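Local coordinates for glycosyl hydrolase, family 31/fibronectin type III domain protein (Clostridium perfringens, PDB 4UAP) that binds N-acetylgalactosamine through a family 32 carbohydrate-binding module of a family 31 glycoside hydrolase, at residues N69-N77 with N108-Y116. Numbering follows the deposited sequence.
Sequences NFTIYNRMN and NITSATTVY. With NGA (2-acetamido-2-deoxy-beta-D-galactopyranose), chain C.
The carboxamide of N74 spends both N-H groups of ND2 on the opposite segment, beside an antiparallel strand pair. One goes to T114 OG1 at 3.1 Å, within 2° of the amide plane; the other meets S111 O, also 3.1 Å from ND2, tilted from that carbonyl's plane. The buried amide is thus fixed in rotation, with I109 CG2 packed against its nitrogen. N74 N donates to A112 O, and a water bridges A112 O and N74 O. Two residues after N74, M76, bent at chi2 and chi3, lays SD 3.6 Å from A112 CA.

Further along, strands 69-74 and 113-116 run antiparallel at 164°, with paired backbone hydrogen bonds joining I72 to T114 and F70 to Y116. With CG of F70 set between the backbone N and the carbonyl carbon (chi1 62°), the ring is carried over Y116, whose CB sits 3.6 Å from the ring centroid in a CH-pi contact. The two rings are near parallel but slid apart and barely overlap. This side faces the sandwich interior, where I126 and I128 of the other sheet pack on F70. On the reverse face, T113 CG2 approaches the Y73 ring obliquely at 3.6 Å from CD2, while Y73 OH is hydrogen-bonded to E146 OE1.

R75 makes no contact with 108-116; its extended chain reaches the sugar, where NH1 donates to O3 (2.9 Å) and O4. The arrangement is an antiparallel pair in one sheet of the CBM32 beta-sandwich, which here continues into R75 of the GalNAc pocket.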
ATOM      1  N   ASN A  69      -7.518 -11.467  -5.226  1.00  9.31           N
ATOM      2  CA  ASN A  69      -6.860 -10.189  -5.509  1.00  9.24           C
ATOM      3  C   ASN A  69      -6.345  -9.520  -4.252  1.00  8.92           C
ATOM      4  O   ASN A  69      -6.677  -9.938  -3.145  1.00 10.05           O
ATOM      5  CB  ASN A  69      -7.831  -9.223  -6.221  1.00  9.88           C
ATOM      6  CG  ASN A  69      -8.863  -8.605  -5.267  1.00 16.24           C
ATOM      7  OD1 ASN A  69      -8.529  -7.794  -4.397  1.00 12.86           O
ATOM      8  ND2 ASN A  69     -10.121  -8.976  -5.440  1.00 14.13           N
ATOM      9  N   PHE A  70      -5.546  -8.473  -4.416  1.00  7.29           N
ATOM     10  CA  PHE A  70      -5.493  -7.475  -3.365  1.00  8.40           C
ATOM     11  C   PHE A  70      -5.834  -6.127  -3.985  1.00  8.14           C
ATOM     12  O   PHE A  70      -5.660  -5.912  -5.189  1.00  6.45           O
ATOM     13  CB  PHE A  70      -4.147  -7.469  -2.612  1.00  8.82           C
ATOM     14  CG  PHE A  70      -2.942  -7.151  -3.451  1.00  9.46           C
ATOM     15  CD1 PHE A  70      -2.590  -5.835  -3.717  1.00 10.98           C
ATOM     16  CD2 PHE A  70      -2.121  -8.169  -3.912  1.00 10.33           C
ATOM     17  CE1 PHE A  70      -1.460  -5.547  -4.459  1.00 13.59           C
ATOM     18  CE2 PHE A  70      -0.989  -7.884  -4.667  1.00 10.96           C
ATOM     19  CZ  PHE A  70      -0.656  -6.575  -4.933  1.00  8.82           C
ATOM     20  N   THR A  71      -6.378  -5.253  -3.147  1.00  6.99           N
ATOM     21  CA  THR A  71      -6.933  -3.981  -3.568  1.00  6.42           C
ATOM     22  C   THR A  71      -6.347  -2.863  -2.730  1.00  9.43           C
ATOM     23  O   THR A  71      -6.475  -2.868  -1.503  1.00  6.63           O
ATOM     24  CB  THR A  71      -8.463  -3.966  -3.428  1.00  9.26           C
ATOM     25  OG1 THR A  71      -9.030  -4.966  -4.290  1.00 12.29           O
ATOM     26  CG2 THR A  71      -9.020  -2.600  -3.788  1.00  9.93           C
ATOM     27  N   ILE A  72      -5.701  -1.916  -3.406  1.00  5.70           N
ATOM     28  CA  ILE A  72      -5.103  -0.755  -2.775  1.00  8.11           C
ATOM     29  C   ILE A  72      -6.081   0.412  -2.903  1.00  8.40           C
ATOM     30  O   ILE A  72      -6.529   0.728  -4.006  1.00  7.17           O
ATOM     31  CB  ILE A  72      -3.744  -0.396  -3.425  1.00  8.02           C
ATOM     32  CG1 ILE A  72      -2.791  -1.607  -3.371  1.00  8.44           C
ATOM     33  CG2 ILE A  72      -3.120   0.828  -2.742  1.00  7.32           C
ATOM     34  CD1 ILE A  72      -1.511  -1.442  -4.190  1.00  8.80           C
ATOM     35  N   TYR A  73      -6.432   1.020  -1.773  1.00  4.78           N
ATOM     36  CA  TYR A  73      -7.323   2.166  -1.773  1.00  8.00           C
ATOM     37  C   TYR A  73      -6.509   3.454  -1.729  1.00  7.85           C
ATOM     38  O   TYR A  73      -5.767   3.713  -0.776  1.00  6.54           O
ATOM     39  CB  TYR A  73      -8.296   2.093  -0.597  1.00  7.37           C
ATOM     40  CG  TYR A  73      -9.309   0.972  -0.723  1.00  9.39           C
ATOM     41  CD1 TYR A  73      -8.983  -0.337  -0.360  1.00 10.62           C
ATOM     42  CD2 TYR A  73     -10.595   1.222  -1.209  1.00 13.27           C
ATOM     43  CE1 TYR A  73      -9.909  -1.362  -0.476  1.00 15.31           C
ATOM     44  CE2 TYR A  73     -11.526   0.196  -1.338  1.00 15.38           C
ATOM     45  CZ  TYR A  73     -11.182  -1.083  -0.964  1.00 16.12           C
ATOM     46  OH  TYR A  73     -12.109  -2.088  -1.079  1.00 20.31           O
ATOM     47  N   ASN A  74      -6.648   4.253  -2.782  1.00  8.36           N
ATOM     48  CA  ASN A  74      -5.838   5.445  -2.953  1.00  8.96           C
ATOM     49  C   ASN A  74      -6.506   6.680  -2.370  1.00  9.01           C
ATOM     50  O   ASN A  74      -7.726   6.740  -2.255  1.00  7.98           O
ATOM     51  CB  ASN A  74      -5.538   5.666  -4.434  1.00  9.22           C
ATOM     52  CG  ASN A  74      -4.724   4.536  -5.021  1.00 10.52           C
ATOM     53  OD1 ASN A  74      -3.672   4.189  -4.492  1.00  9.19           O
ATOM     54  ND2 ASN A  74      -5.230   3.923  -6.090  1.00  9.02           N
ATOM     55  N   ARG A  75      -5.691   7.660  -2.001  1.00  6.64           N
ATOM     56  CA  ARG A  75      -6.220   8.874  -1.398  1.00  7.53           C
ATOM     57  C   ARG A  75      -6.899   9.719  -2.466  1.00  7.26           C
ATOM     58  O   ARG A  75      -6.258  10.163  -3.415  1.00  9.51           O
ATOM     59  CB  ARG A  75      -5.118   9.678  -0.706  1.00  6.68           C
ATOM     60  CG  ARG A  75      -5.654  10.938  -0.028  1.00  9.64           C
ATOM     61  CD  ARG A  75      -4.536  11.809   0.491  1.00  9.01           C
ATOM     62  NE  ARG A  75      -5.073  13.005   1.125  1.00 13.58           N
ATOM     63  CZ  ARG A  75      -4.324  13.923   1.722  1.00 18.32           C
ATOM     64  NH1 ARG A  75      -3.004  13.777   1.757  1.00 11.95           N
ATOM     65  NH2 ARG A  75      -4.897  14.980   2.279  1.00 14.68           N
ATOM     66  N   MET A  76      -8.198   9.942  -2.298  1.00  8.71           N
ATOM     67  CA  MET A  76      -8.973  10.693  -3.283  1.00  9.16           C
ATOM     68  C   MET A  76      -9.482  12.011  -2.703  1.00 11.17           C
ATOM     69  O   MET A  76      -9.703  12.131  -1.492  1.00  9.44           O
ATOM     70  CB  MET A  76     -10.163   9.865  -3.793  1.00  8.23           C
ATOM     71  CG  MET A  76      -9.790   8.457  -4.290  1.00  8.52           C
ATOM     72  SD  MET A  76      -8.568   8.423  -5.621  1.00  6.61           S
ATOM     73  CE  MET A  76      -9.597   8.927  -6.996  1.00 13.61           C
ATOM     74  N   ASN A  77      -9.668  12.996  -3.575  1.00  9.69           N
ATOM     75  CA  ASN A  77     -10.319  14.240  -3.185  1.00 11.33           C
ATOM     76  C   ASN A  77     -11.816  14.021  -3.136  1.00 17.59           C
ATOM     77  O   ASN A  77     -12.311  13.063  -3.721  1.00 15.75           O
ATOM     78  CB  ASN A  77      -9.980  15.357  -4.168  1.00 12.02           C
ATOM     79  CG  ASN A  77      -8.504  15.620  -4.239  1.00  8.40           C
ATOM     80  OD1 ASN A  77      -7.840  15.738  -3.207  1.00  9.51           O
ATOM     81  ND2 ASN A  77      -7.974  15.714  -5.452  1.00  8.01           N
ATOM     82  N   ASN A 108       0.701   5.291 -13.714  1.00 12.90           N
ATOM     83  CA  ASN A 108      -0.275   6.336 -14.012  0.51 15.28           C
ATOM     84  C   ASN A 108      -1.596   6.110 -13.299  1.00 14.47           C
ATOM     85  O   ASN A 108      -2.673   6.273 -13.873  1.00 12.18           O
ATOM     86  CB  ASN A 108      -0.488   6.430 -15.519  0.51 17.03           C
ATOM     87  CG  ASN A 108       0.801   6.697 -16.258  0.51 18.65           C
ATOM     88  OD1 ASN A 108       1.315   5.833 -16.970  0.51 23.85           O
ATOM     89  ND2 ASN A 108       1.350   7.888 -16.070  0.51 20.04           N
ATOM     90  N   ILE A 109      -1.506   5.729 -12.031  1.00 12.66           N
ATOM     91  CA  ILE A 109      -2.691   5.449 -11.244  1.00  9.49           C
ATOM     92  C   ILE A 109      -3.521   6.705 -11.081  1.00 14.87           C
ATOM     93  O   ILE A 109      -2.990   7.741 -10.686  1.00 13.56           O
ATOM     94  CB  ILE A 109      -2.320   4.885  -9.859  1.00  9.26           C
ATOM     95  CG1 ILE A 109      -1.645   3.516 -10.029  1.00 10.52           C
ATOM     96  CG2 ILE A 109      -3.560   4.787  -8.973  1.00  8.80           C
ATOM     97  CD1 ILE A 109      -0.932   3.020  -8.776  1.00 11.20           C
ATOM     98  N   THR A 110      -4.814   6.618 -11.391  1.00 10.62           N
ATOM     99  CA  THR A 110      -5.721   7.750 -11.212  1.00 12.07           C
ATOM    100  C   THR A 110      -7.037   7.369 -10.543  1.00 13.39           C
ATOM    101  O   THR A 110      -7.880   8.232 -10.312  1.00 13.91           O
ATOM    102  CB  THR A 110      -6.076   8.433 -12.563  1.00 20.31           C
ATOM    103  OG1 THR A 110      -6.626   7.461 -13.465  1.00 19.98           O
ATOM    104  CG2 THR A 110      -4.844   9.088 -13.191  1.00 21.96           C
ATOM    105  N   SER A 111      -7.232   6.089 -10.239  1.00 11.40           N
ATOM    106  CA  SER A 111      -8.537   5.647  -9.743  1.00 13.70           C
ATOM    107  C   SER A 111      -8.558   5.418  -8.231  1.00 13.94           C
ATOM    108  O   SER A 111      -7.507   5.329  -7.592  1.00 13.18           O
ATOM    109  CB  SER A 111      -8.969   4.370 -10.463  1.00 15.35           C
ATOM    110  OG  SER A 111      -8.023   3.343 -10.259  1.00 23.81           O
ATOM    111  N   ALA A 112      -9.763   5.303  -7.671  1.00  8.71           N
ATOM    112  CA  ALA A 112      -9.936   5.136  -6.230  1.00 13.65           C
ATOM    113  C   ALA A 112      -9.316   3.833  -5.723  1.00  9.64           C
ATOM    114  O   ALA A 112      -8.909   3.746  -4.568  1.00  9.10           O
ATOM    115  CB  ALA A 112     -11.416   5.191  -5.862  1.00 10.47           C
ATOM    116  N   THR A 113      -9.256   2.816  -6.576  1.00  8.60           N
ATOM    117  CA  THR A 113      -8.618   1.562  -6.175  1.00  8.77           C
ATOM    118  C   THR A 113      -7.646   1.108  -7.235  1.00 11.05           C
ATOM    119  O   THR A 113      -7.826   1.387  -8.424  1.00 12.04           O
ATOM    120  CB  THR A 113      -9.630   0.416  -5.933  1.00 10.17           C
ATOM    121  OG1 THR A 113     -10.357   0.156  -7.140  1.00 14.20           O
ATOM    122  CG2 THR A 113     -10.603   0.764  -4.812  1.00 11.31           C
ATOM    123  N   THR A 114      -6.611   0.413  -6.787  1.00  6.51           N
ATOM    124  CA  THR A 114      -5.664  -0.229  -7.672  1.00 11.35           C
ATOM    125  C   THR A 114      -5.742  -1.701  -7.340  1.00 11.40           C
ATOM    126  O   THR A 114      -5.429  -2.102  -6.219  1.00  9.16           O
ATOM    127  CB  THR A 114      -4.239   0.310  -7.480  1.00 11.32           C
ATOM    128  OG1 THR A 114      -4.203   1.684  -7.892  1.00  8.48           O
ATOM    129  CG2 THR A 114      -3.224  -0.500  -8.300  1.00  7.26           C
ATOM    130  N   VAL A 115      -6.197  -2.497  -8.298  1.00  8.95           N
ATOM    131  CA  VAL A 115      -6.488  -3.897  -8.028  1.00 10.56           C
ATOM    132  C   VAL A 115      -5.510  -4.822  -8.753  1.00 12.92           C
ATOM    133  O   VAL A 115      -5.338  -4.731  -9.971  1.00  9.66           O
ATOM    134  CB  VAL A 115      -7.933  -4.244  -8.427  1.00 12.34           C
ATOM    135  CG1 VAL A 115      -8.237  -5.719  -8.144  1.00 13.58           C
ATOM    136  CG2 VAL A 115      -8.914  -3.352  -7.669  1.00 12.54           C
ATOM    137  N   TYR A 116      -4.848  -5.680  -7.981  1.00 10.05           N
ATOM    138  CA  TYR A 116      -4.026  -6.759  -8.527  1.00 10.53           C
ATOM    139  C   TYR A 116      -4.858  -8.025  -8.582  1.00 11.70           C
ATOM    140  O   TYR A 116      -5.170  -8.613  -7.541  1.00  9.40           O
ATOM    141  CB  TYR A 116      -2.764  -6.986  -7.680  1.00  8.96           C
ATOM    142  CG  TYR A 116      -1.592  -6.098  -8.045  1.00 11.47           C
ATOM    143  CD1 TYR A 116      -1.551  -4.763  -7.651  1.00 13.23           C
ATOM    144  CD2 TYR A 116      -0.522  -6.597  -8.775  1.00 10.50           C
ATOM    145  CE1 TYR A 116      -0.468  -3.947  -7.977  1.00 10.77           C
ATOM    146  CE2 TYR A 116       0.558  -5.799  -9.107  1.00 11.62           C
ATOM    147  CZ  TYR A 116       0.581  -4.471  -8.709  1.00 12.55           C
ATOM    148  OH  TYR A 116       1.663  -3.683  -9.044  1.00  9.77           O
TER
HETATM  149  C1  NGA C 201      -0.060  18.218   3.004  1.00 33.04           C
HETATM  150  C2  NGA C 201      -1.377  17.451   3.060  1.00 24.90           C
HETATM  151  C3  NGA C 201      -1.246  16.284   4.017  1.00 19.79           C
HETATM  152  C4  NGA C 201      -0.023  15.466   3.626  1.00 17.64           C
HETATM  153  C5  NGA C 201       1.216  16.354   3.750  1.00 16.62           C
HETATM  154  C6  NGA C 201       2.545  15.710   3.377  1.00 21.30           C
HETATM  155  C7  NGA C 201      -3.600  18.475   2.753  1.00 34.18           C
HETATM  156  C8  NGA C 201      -4.637  19.381   3.350  1.00 28.63           C
HETATM  157  N2  NGA C 201      -2.483  18.317   3.474  1.00 28.96           N
HETATM  158  O1  NGA C 201      -0.080  19.023   1.849  1.00 38.69           O
HETATM  159  O3  NGA C 201      -2.442  15.546   3.954  1.00 20.64           O
HETATM  160  O4  NGA C 201      -0.179  15.032   2.292  1.00 16.40           O
HETATM  161  O5  NGA C 201       1.093  17.424   2.861  1.00 28.17           O
HETATM  162  O6  NGA C 201       3.579  16.689   3.417  1.00 13.30           O
HETATM  163  O7  NGA C 201      -3.807  17.927   1.660  1.00 23.92           O
HETATM  164  O   HOH W   1      -9.755   5.050  -2.371  1.00  8.16           O